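Local coordinates for glutaconate coenzyme a-transferase (Acidaminococcus fermentans, PDB 1POI), which catalyses the transfer of coenzyme A from acetyl-CoA to glutaconate and (R)-2-hydroxyglutarate in bacterial glutamate degradation, at residues K205-I214 against C233-G243; K30-L39 against G54-R65. All coordinates share one frame; numbering follows the deposited sequence.

Contact 1: K205-I214 against C233-G243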
loop_
_atom_site.group_PDB
_atom_site.type_symbol
_atom_site.label_atom_id
_atom_site.label_comp_id
_atom_site.label_asym_id
_atom_site.label_seq_id
_atom_site.Cartn_x
_atom_site.Cartn_y
_atom_site.Cartn_z
ATOM N N LYS A 205 -13.162 -24.187 -21.130
ATOM C CA LYS A 205 -13.947 -25.103 -20.335
ATOM C C LYS A 205 -13.187 -25.447 -19.086
ATOM O O LYS A 205 -13.778 -25.553 -18.016
ATOM C CB LYS A 205 -14.258 -26.378 -21.112
ATOM C CG LYS A 205 -15.002 -27.419 -20.266
ATOM C CD LYS A 205 -15.433 -28.619 -21.075
ATOM C CE LYS A 205 -15.807 -29.790 -20.172
ATOM N NZ LYS A 205 -16.802 -29.409 -19.130
ATOM N N TYR A 206 -11.892 -25.696 -19.249
ATOM C CA TYR A 206 -10.993 -26.016 -18.136
ATOM C C TYR A 206 -9.906 -24.947 -18.068
ATOM O O TYR A 206 -9.390 -24.536 -19.121
ATOM C CB TYR A 206 -10.327 -27.377 -18.343
ATOM C CG TYR A 206 -11.286 -28.529 -18.261
ATOM C CD1 TYR A 206 -11.777 -28.958 -17.030
ATOM C CD2 TYR A 206 -11.755 -29.156 -19.424
ATOM C CE1 TYR A 206 -12.719 -29.973 -16.953
ATOM C CE2 TYR A 206 -12.693 -30.173 -19.362
ATOM C CZ TYR A 206 -13.179 -30.575 -18.125
ATOM O OH TYR A 206 -14.154 -31.553 -18.052
ATOM N N THR A 207 -9.565 -24.486 -16.862
ATOM C CA THR A 207 -8.515 -23.473 -16.710
ATOM C C THR A 207 -7.438 -23.861 -15.715
ATOM O O THR A 207 -7.739 -24.246 -14.572
ATOM C CB THR A 207 -9.064 -22.086 -16.293
ATOM O OG1 THR A 207 -9.855 -21.543 -17.354
ATOM C CG2 THR A 207 -7.910 -21.113 -16.033
ATOM N N ILE A 208 -6.187 -23.779 -16.155
ATOM C CA ILE A 208 -5.059 -24.089 -15.271
ATOM C C ILE A 208 -4.272 -22.801 -15.013
ATOM O O ILE A 208 -3.905 -22.068 -15.967
ATOM C CB ILE A 208 -4.112 -25.173 -15.857
ATOM C CG1 ILE A 208 -4.914 -26.439 -16.203
ATOM C CG2 ILE A 208 -3.032 -25.542 -14.814
ATOM C CD1 ILE A 208 -4.257 -27.324 -17.216
ATOM N N VAL A 209 -4.050 -22.512 -13.734
ATOM C CA VAL A 209 -3.322 -21.313 -13.357
ATOM C C VAL A 209 -1.994 -21.618 -12.635
ATOM O O VAL A 209 -1.980 -22.232 -11.559
ATOM C CB VAL A 209 -4.226 -20.369 -12.472
ATOM C CG1 VAL A 209 -4.579 -21.056 -11.159
ATOM C CG2 VAL A 209 -3.526 -19.040 -12.173
ATOM N N THR A 210 -0.867 -21.297 -13.267
ATOM C CA THR A 210 0.420 -21.495 -12.574
ATOM C C THR A 210 0.681 -20.142 -11.897
ATOM O O THR A 210 0.470 -19.082 -12.525
ATOM C CB THR A 210 1.587 -21.846 -13.510
ATOM O OG1 THR A 210 1.598 -20.949 -14.621
ATOM C CG2 THR A 210 1.480 -23.276 -14.005
ATOM N N CYS A 211 1.086 -20.165 -10.628
ATOM C CA CYS A 211 1.322 -18.940 -9.896
ATOM C C CYS A 211 2.638 -18.912 -9.087
ATOM O O CYS A 211 3.128 -19.936 -8.631
ATOM C CB CYS A 211 0.145 -18.723 -8.981
ATOM S SG CYS A 211 0.112 -19.909 -7.686
ATOM N N GLU A 212 3.192 -17.721 -8.887
ATOM C CA GLU A 212 4.440 -17.530 -8.151
ATOM C C GLU A 212 4.238 -17.853 -6.702
ATOM O O GLU A 212 5.151 -18.289 -6.016
ATOM C CB GLU A 212 4.885 -16.084 -8.272
ATOM C CG GLU A 212 5.159 -15.633 -9.675
ATOM C CD GLU A 212 6.462 -16.181 -10.200
ATOM O OE1 GLU A 212 7.287 -16.633 -9.388
ATOM O OE2 GLU A 212 6.677 -16.147 -11.425
ATOM N N GLU A 213 3.071 -17.515 -6.191
ATOM C CA GLU A 213 2.766 -17.825 -4.813
ATOM C C GLU A 213 1.288 -18.043 -4.598
ATOM O O GLU A 213 0.459 -17.596 -5.379
ATOM C CB GLU A 213 3.280 -16.746 -3.884
ATOM C CG GLU A 213 2.919 -15.359 -4.325
ATOM C CD GLU A 213 3.460 -14.314 -3.389
ATOM O OE1 GLU A 213 3.711 -14.652 -2.203
ATOM O OE2 GLU A 213 3.627 -13.162 -3.858
ATOM N N ILE A 214 0.992 -18.722 -3.504
ATOM C CA ILE A 214 -0.349 -19.070 -3.106
ATOM C C ILE A 214 -0.603 -18.437 -1.747
ATOM O O ILE A 214 0.215 -18.586 -0.829
ATOM C CB ILE A 214 -0.470 -20.647 -2.985
ATOM C CG1 ILE A 214 -0.278 -21.300 -4.367
ATOM C CG2 ILE A 214 -1.795 -21.066 -2.339
ATOM C CD1 ILE A 214 -0.407 -22.810 -4.377
ATOM N N CYS A 233 -14.019 -19.901 -12.080
ATOM C CA CYS A 233 -13.464 -20.117 -13.419
ATOM C C CYS A 233 -12.159 -20.886 -13.452
ATOM O O CYS A 233 -11.668 -21.204 -14.525
ATOM C CB CYS A 233 -13.216 -18.775 -14.105
ATOM S SG CYS A 233 -14.621 -17.654 -14.131
ATOM N N VAL A 234 -11.620 -21.209 -12.288
ATOM C CA VAL A 234 -10.333 -21.870 -12.180
ATOM C C VAL A 234 -10.394 -23.298 -11.632
ATOM O O VAL A 234 -10.929 -23.531 -10.540
ATOM C CB VAL A 234 -9.420 -20.993 -11.283
ATOM C CG1 VAL A 234 -8.153 -21.725 -10.886
ATOM C CG2 VAL A 234 -9.116 -19.684 -11.993
ATOM N N ASP A 235 -9.774 -24.243 -12.350
ATOM C CA ASP A 235 -9.763 -25.660 -11.943
ATOM C C ASP A 235 -8.516 -26.174 -11.252
ATOM O O ASP A 235 -8.621 -26.931 -10.289
ATOM C CB ASP A 235 -10.052 -26.534 -13.139
ATOM C CG ASP A 235 -11.357 -26.232 -13.716
ATOM O OD1 ASP A 235 -12.347 -26.624 -13.056
ATOM O OD2 ASP A 235 -11.394 -25.554 -14.776
ATOM N N ALA A 236 -7.348 -25.836 -11.800
ATOM C CA ALA A 236 -6.056 -26.258 -11.217
ATOM C C ALA A 236 -5.128 -25.085 -10.866
ATOM O O ALA A 236 -4.821 -24.252 -11.731
ATOM C CB ALA A 236 -5.323 -27.209 -12.170
ATOM N N VAL A 237 -4.718 -25.018 -9.601
ATOM C CA VAL A 237 -3.788 -23.997 -9.103
ATOM C C VAL A 237 -2.471 -24.706 -8.822
ATOM O O VAL A 237 -2.431 -25.651 -8.032
ATOM C CB VAL A 237 -4.259 -23.325 -7.785
ATOM C CG1 VAL A 237 -3.143 -22.483 -7.220
ATOM C CG2 VAL A 237 -5.440 -22.424 -8.032
ATOM N N VAL A 238 -1.404 -24.253 -9.470
ATOM C CA VAL A 238 -0.079 -24.859 -9.297
ATOM C C VAL A 238 1.005 -23.842 -8.885
ATOM O O VAL A 238 1.212 -22.832 -9.562
ATOM C CB VAL A 238 0.390 -25.552 -10.620
ATOM C CG1 VAL A 238 1.670 -26.313 -10.388
ATOM C CG2 VAL A 238 -0.693 -26.465 -11.176
ATOM N N LEU A 239 1.708 -24.116 -7.793
ATOM C CA LEU A 239 2.779 -23.215 -7.331
ATOM C C LEU A 239 4.005 -23.403 -8.219
ATOM O O LEU A 239 4.591 -24.467 -8.231
ATOM C CB LEU A 239 3.142 -23.514 -5.871
ATOM C CG LEU A 239 4.081 -22.533 -5.149
ATOM C CD1 LEU A 239 3.679 -21.094 -5.416
ATOM C CD2 LEU A 239 4.086 -22.789 -3.639
ATOM N N ALA A 240 4.346 -22.404 -9.013
ATOM C CA ALA A 240 5.500 -22.488 -9.890
ATOM C C ALA A 240 6.302 -21.184 -9.970
ATOM O O ALA A 240 6.061 -20.355 -10.863
ATOM C CB ALA A 240 5.086 -22.906 -11.246
ATOM N N PRO A 241 7.246 -20.979 -9.015
ATOM C CA PRO A 241 8.126 -19.812 -8.909
ATOM C C PRO A 241 8.936 -19.621 -10.174
ATOM O O PRO A 241 9.600 -20.543 -10.622
ATOM C CB PRO A 241 9.019 -20.176 -7.743
ATOM C CG PRO A 241 8.073 -20.890 -6.841
ATOM C CD PRO A 241 7.353 -21.808 -7.800
ATOM N N TYR A 242 8.925 -18.397 -10.701
ATOM C CA TYR A 242 9.607 -18.039 -11.941
ATOM C C TYR A 242 9.076 -18.882 -13.081
ATOM O O TYR A 242 9.764 -19.071 -14.090
ATOM C CB TYR A 242 11.135 -18.203 -11.849
ATOM C CG TYR A 242 11.786 -17.357 -10.794
ATOM C CD1 TYR A 242 11.853 -17.818 -9.485
ATOM C CD2 TYR A 242 12.300 -16.081 -11.083
ATOM C CE1 TYR A 242 12.407 -17.047 -8.464
ATOM C CE2 TYR A 242 12.867 -15.285 -10.052
ATOM C CZ TYR A 242 12.905 -15.796 -8.740
ATOM O OH TYR A 242 13.400 -15.085 -7.665
ATOM N N GLY A 243 7.841 -19.363 -12.924
ATOM C CA GLY A 243 7.212 -20.173 -13.948
ATOM C C GLY A 243 7.097 -19.514 -15.310
ATOM O O GLY A 243 6.744 -20.178 -16.289
#

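Contact 2: K30-L39 against G54-R65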
loop_
_atom_site.group_PDB
_atom_site.type_symbol
_atom_site.label_atom_id
_atom_site.label_comp_id
_atom_site.label_asym_id
_atom_site.label_seq_id
_atom_site.Cartn_x
_atom_site.Cartn_y
_atom_site.Cartn_z
ATOM N N LYS A 30 4.561 -15.420 -20.012
ATOM C CA LYS A 30 4.171 -16.632 -20.742
ATOM C C LYS A 30 4.189 -17.860 -19.787
ATOM O O LYS A 30 5.079 -17.998 -18.942
ATOM C CB LYS A 30 5.164 -16.880 -21.874
ATOM C CG LYS A 30 4.574 -16.867 -23.259
ATOM C CD LYS A 30 4.294 -15.480 -23.716
ATOM C CE LYS A 30 3.636 -15.515 -25.064
ATOM N NZ LYS A 30 2.348 -16.277 -24.970
ATOM N N PRO A 31 3.233 -18.787 -19.921
ATOM C CA PRO A 31 3.287 -19.927 -18.995
ATOM C C PRO A 31 4.309 -21.019 -19.407
ATOM O O PRO A 31 3.934 -22.111 -19.873
ATOM C CB PRO A 31 1.847 -20.431 -19.022
ATOM C CG PRO A 31 1.472 -20.192 -20.475
ATOM C CD PRO A 31 1.995 -18.802 -20.724
ATOM N N TYR A 32 5.595 -20.751 -19.169
ATOM C CA TYR A 32 6.666 -21.692 -19.524
ATOM C C TYR A 32 6.751 -22.997 -18.731
ATOM O O TYR A 32 6.852 -24.059 -19.334
ATOM C CB TYR A 32 8.035 -20.998 -19.537
ATOM C CG TYR A 32 8.322 -20.316 -20.852
ATOM C CD1 TYR A 32 8.724 -21.048 -21.948
ATOM C CD2 TYR A 32 8.135 -18.953 -21.014
ATOM C CE1 TYR A 32 8.920 -20.453 -23.165
ATOM C CE2 TYR A 32 8.329 -18.356 -22.235
ATOM C CZ TYR A 32 8.719 -19.117 -23.304
ATOM O OH TYR A 32 8.861 -18.555 -24.547
ATOM N N ALA A 33 6.697 -22.948 -17.401
ATOM C CA ALA A 33 6.784 -24.196 -16.630
ATOM C C ALA A 33 5.814 -25.225 -17.201
ATOM O O ALA A 33 6.201 -26.354 -17.504
ATOM C CB ALA A 33 6.483 -23.959 -15.165
ATOM N N ALA A 34 4.587 -24.765 -17.450
ATOM C CA ALA A 34 3.503 -25.577 -17.994
ATOM C C ALA A 34 3.814 -26.066 -19.396
ATOM O O ALA A 34 3.680 -27.252 -19.672
ATOM C CB ALA A 34 2.210 -24.785 -18.007
ATOM N N VAL A 35 4.185 -25.164 -20.296
ATOM C CA VAL A 35 4.491 -25.582 -21.652
ATOM C C VAL A 35 5.550 -26.678 -21.632
ATOM O O VAL A 35 5.636 -27.506 -22.539
ATOM C CB VAL A 35 4.914 -24.398 -22.518
ATOM C CG1 VAL A 35 5.621 -24.866 -23.797
ATOM C CG2 VAL A 35 3.696 -23.610 -22.882
ATOM N N PHE A 36 6.322 -26.733 -20.562
ATOM C CA PHE A 36 7.325 -27.768 -20.472
ATOM C C PHE A 36 6.693 -29.116 -20.208
ATOM O O PHE A 36 7.069 -30.092 -20.833
ATOM C CB PHE A 36 8.368 -27.445 -19.399
ATOM C CG PHE A 36 9.559 -26.715 -19.929
ATOM C CD1 PHE A 36 9.457 -25.951 -21.086
ATOM C CD2 PHE A 36 10.795 -26.814 -19.290
ATOM C CE1 PHE A 36 10.569 -25.293 -21.617
ATOM C CE2 PHE A 36 11.920 -26.160 -19.818
ATOM C CZ PHE A 36 11.801 -25.397 -20.986
ATOM N N GLU A 37 5.725 -29.162 -19.300
ATOM C CA GLU A 37 5.046 -30.405 -18.942
ATOM C C GLU A 37 4.174 -30.931 -20.106
ATOM O O GLU A 37 4.074 -32.142 -20.331
ATOM C CB GLU A 37 4.221 -30.212 -17.679
ATOM C CG GLU A 37 3.762 -31.512 -17.066
ATOM C CD GLU A 37 4.831 -32.224 -16.235
ATOM O OE1 GLU A 37 5.906 -31.632 -15.963
ATOM O OE2 GLU A 37 4.571 -33.379 -15.812
ATOM N N ILE A 38 3.557 -30.029 -20.853
ATOM C CA ILE A 38 2.771 -30.438 -21.997
ATOM C C ILE A 38 3.709 -31.267 -22.879
ATOM O O ILE A 38 3.446 -32.440 -23.150
ATOM C CB ILE A 38 2.220 -29.206 -22.749
ATOM C CG1 ILE A 38 0.985 -28.663 -22.021
ATOM C CG2 ILE A 38 1.915 -29.533 -24.181
ATOM C CD1 ILE A 38 0.460 -27.316 -22.566
ATOM N N LEU A 39 4.849 -30.702 -23.248
ATOM C CA LEU A 39 5.829 -31.423 -24.080
ATOM C C LEU A 39 6.290 -32.726 -23.430
ATOM O O LEU A 39 6.218 -33.812 -24.024
ATOM C CB LEU A 39 7.066 -30.562 -24.329
ATOM C CG LEU A 39 6.909 -29.472 -25.363
ATOM C CD1 LEU A 39 8.227 -28.773 -25.540
ATOM C CD2 LEU A 39 6.472 -30.087 -26.660
ATOM N N GLY A 54 5.211 -16.391 -28.533
ATOM C CA GLY A 54 6.650 -16.364 -28.410
ATOM C C GLY A 54 7.308 -17.725 -28.490
ATOM O O GLY A 54 6.910 -18.582 -29.268
ATOM N N GLY A 55 8.277 -17.956 -27.620
ATOM C CA GLY A 55 8.986 -19.222 -27.651
ATOM C C GLY A 55 8.106 -20.380 -27.277
ATOM O O GLY A 55 8.395 -21.522 -27.621
ATOM N N ASP A 56 7.034 -20.077 -26.552
ATOM C CA ASP A 56 6.073 -21.081 -26.106
ATOM C C ASP A 56 5.468 -21.858 -27.305
ATOM O O ASP A 56 5.699 -23.058 -27.447
ATOM C CB ASP A 56 5.012 -20.451 -25.156
ATOM C CG ASP A 56 4.276 -19.199 -25.755
ATOM O OD1 ASP A 56 4.787 -18.486 -26.654
ATOM O OD2 ASP A 56 3.142 -18.917 -25.299
ATOM N N TRP A 57 4.798 -21.177 -28.227
ATOM C CA TRP A 57 4.240 -21.877 -29.363
ATOM C C TRP A 57 5.325 -22.402 -30.280
ATOM O O TRP A 57 5.094 -23.335 -31.048
ATOM C CB TRP A 57 3.253 -21.004 -30.131
ATOM C CG TRP A 57 1.919 -20.967 -29.459
ATOM C CD1 TRP A 57 1.472 -20.027 -28.569
ATOM C CD2 TRP A 57 0.891 -21.968 -29.534
ATOM N NE1 TRP A 57 0.242 -20.388 -28.077
ATOM C CE2 TRP A 57 -0.143 -21.573 -28.651
ATOM C CE3 TRP A 57 0.748 -23.163 -30.260
ATOM C CZ2 TRP A 57 -1.314 -22.336 -28.469
ATOM C CZ3 TRP A 57 -0.407 -23.915 -30.080
ATOM C CH2 TRP A 57 -1.427 -23.496 -29.190
ATOM N N ASP A 58 6.520 -21.829 -30.200
ATOM C CA ASP A 58 7.606 -22.308 -31.043
ATOM C C ASP A 58 8.013 -23.677 -30.575
ATOM O O ASP A 58 8.194 -24.590 -31.372
ATOM C CB ASP A 58 8.818 -21.410 -30.972
ATOM C CG ASP A 58 9.703 -21.557 -32.179
ATOM O OD1 ASP A 58 9.165 -21.412 -33.292
ATOM O OD2 ASP A 58 10.925 -21.804 -32.029
ATOM N N MET A 59 8.149 -23.835 -29.273
ATOM C CA MET A 59 8.546 -25.117 -28.754
ATOM C C MET A 59 7.540 -26.212 -29.107
ATOM O O MET A 59 7.939 -27.277 -29.581
ATOM C CB MET A 59 8.828 -25.010 -27.267
ATOM C CG MET A 59 10.033 -24.115 -26.985
ATOM S SD MET A 59 10.416 -24.108 -25.244
ATOM C CE MET A 59 11.280 -25.601 -25.081
ATOM N N LEU A 60 6.246 -25.922 -28.979
ATOM C CA LEU A 60 5.195 -26.887 -29.313
ATOM C C LEU A 60 5.258 -27.249 -30.802
ATOM O O LEU A 60 5.266 -28.427 -31.158
ATOM C CB LEU A 60 3.809 -26.321 -28.977
ATOM C CG LEU A 60 3.500 -26.055 -27.499
ATOM C CD1 LEU A 60 2.142 -25.366 -27.340
ATOM C CD2 LEU A 60 3.573 -27.356 -26.702
ATOM N N ILE A 61 5.325 -26.241 -31.668
ATOM C CA ILE A 61 5.395 -26.467 -33.109
ATOM C C ILE A 61 6.607 -27.326 -33.487
ATOM O O ILE A 61 6.451 -28.395 -34.083
ATOM C CB ILE A 61 5.469 -25.142 -33.870
ATOM C CG1 ILE A 61 4.187 -24.347 -33.670
ATOM C CG2 ILE A 61 5.713 -25.389 -35.338
ATOM C CD1 ILE A 61 4.244 -22.984 -34.284
ATOM N N GLY A 62 7.802 -26.859 -33.127
ATOM C CA GLY A 62 9.028 -27.579 -33.415
ATOM C C GLY A 62 9.009 -29.006 -32.912
ATOM O O GLY A 62 9.623 -29.875 -33.522
ATOM N N ASN A 63 8.374 -29.243 -31.770
ATOM C CA ASN A 63 8.246 -30.598 -31.242
ATOM C C ASN A 63 7.028 -31.296 -31.899
ATOM O O ASN A 63 6.463 -32.258 -31.356
ATOM C CB ASN A 63 8.061 -30.577 -29.727
ATOM C CG ASN A 63 9.377 -30.421 -28.975
ATOM O OD1 ASN A 63 10.002 -31.416 -28.568
ATOM N ND2 ASN A 63 9.783 -29.172 -28.744
ATOM N N GLY A 64 6.608 -30.791 -33.054
ATOM C CA GLY A 64 5.475 -31.361 -33.770
ATOM C C GLY A 64 4.182 -31.645 -33.014
ATOM O O GLY A 64 3.472 -32.599 -33.368
ATOM N N ARG A 65 3.847 -30.813 -32.022
ATOM C CA ARG A 65 2.625 -30.993 -31.234
ATOM C C ARG A 65 1.421 -30.152 -31.681
ATOM O O ARG A 65 0.436 -30.069 -30.950
ATOM C CB ARG A 65 2.864 -30.688 -29.751
ATOM C CG ARG A 65 4.108 -31.271 -29.149
ATOM C CD ARG A 65 4.079 -32.760 -28.975
ATOM N NE ARG A 65 5.367 -33.236 -28.446
ATOM C CZ ARG A 65 5.569 -33.613 -27.183
ATOM N NH1 ARG A 65 4.574 -33.579 -26.312
ATOM N NH2 ARG A 65 6.770 -33.996 -26.771
#

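Contact 1: K205-I214 against C233-G243
V209 and V237 lie side by side on one face of a pair of parallel strands, and this is the tight part of the contact. CG1 of V209 touches CG2 of V237 at 3.5 Å and CG1 of V234 at 3.6 Å. It sits between its own backbone N and carbonyl carbon (chi1 64°), which turns it toward both valines. On the other face CG2 of I208 rests on CB of A236, with helix 6-13 packed over them. Backbone bonds alternate between the strands: V209 N gives to A236 O, V238 N to V209 O, C211 N to V238 O and A240 N to C211 O. At the start T207 O takes two N-H groups, from D235 and A236, while D235 OD2 accepts T207 N at 3.0 Å through its anti lone pair.

The loose, solvent side is the K205 end, where the Y206 ring comes no nearer to D235 than CD1 to OD2, 4.1 Å, oblique to the carboxylate. At E212 the chain turns a corner and I214 folds back, its CD1 packing on L239 CB and V237 CG1. This end is firmly held: E212 OE1 accepts Y242 N at 2.7 Å in a nearly straight bond (169°), H178 and Y253 hold OE2, and a second copy of the protein packs on I214 and P241. Neighbouring parallel strands with a helix across one face are characteristic of the alpha/beta fold of CoA-transferases.

Contact 2: K30-L39 against G54-R65
The R65 guanidinium carries CD2 of L39 over the centre of one face, 3.7 Å above the plane, and has N63 O at its edge in a weak bond from NE. From the far end of the same group NH1 and NH2 both grip L39 O, each at 2.8 Å, and NH1 also gives to I43 O. Replacing R65 with a leucine would probably leave L39 O and I43 O without these donors and the end of helix 32-39 less firmly tied to the turn after helix 55-62.

Of the rings, F36 receives M59 in a Met-aromatic contact: SD lies at the ring edge, 5.2 Å from the centroid, and CE reaches CE1 at 3.5 Å. M59 bends at its last torsion (chi3 80°), which carries the methyl to that ring. The Y32 ring has M59 SD near its plane, at the edge. W57 has CD1 of L60 over one face, toward the rim, while CD2 of L60 packs on CG2 of I38 at 3.7 Å.

At the N-terminal end K30 NZ forms a salt bridge with D56 OD2, 2.8 Å, met on the syn side but 31° out of the carboxylate plane. D56 OD1 takes G54 N, so the buried acid ties the start of its helix to K30, whose NZ also reaches G23 O. A Schellman motif, with G64 at C-prime, closes helix 55-62. The two helices run almost parallel, 6° apart with axes 10.3 Å apart, as neighbouring connecting helices do on one side of a parallel alpha/beta sheet.

Overall arrangement
Contact 2 closes before contact 1 opens along the chain, and their centres lie about 17 Å apart, yet both belong to the same alpha/beta unit. Contact 1 supplies two strands at one edge of the seven-stranded parallel sheet, 206-211 and, outermost within this chain, 236-239; contact 2 is a pair of helices that come after sheet strands 19-22 and 46-49. Strand 174-179 bridges them: it neighbours 206-211, and its I176 packs against P31, A34 and I38. They also touch directly, where G243 O probably accepts a hydrogen bond from A33 N, 3.0 Å. The turn after the edge strand is thus joined to the start of helix 32-39, linking early and late parts of one domain.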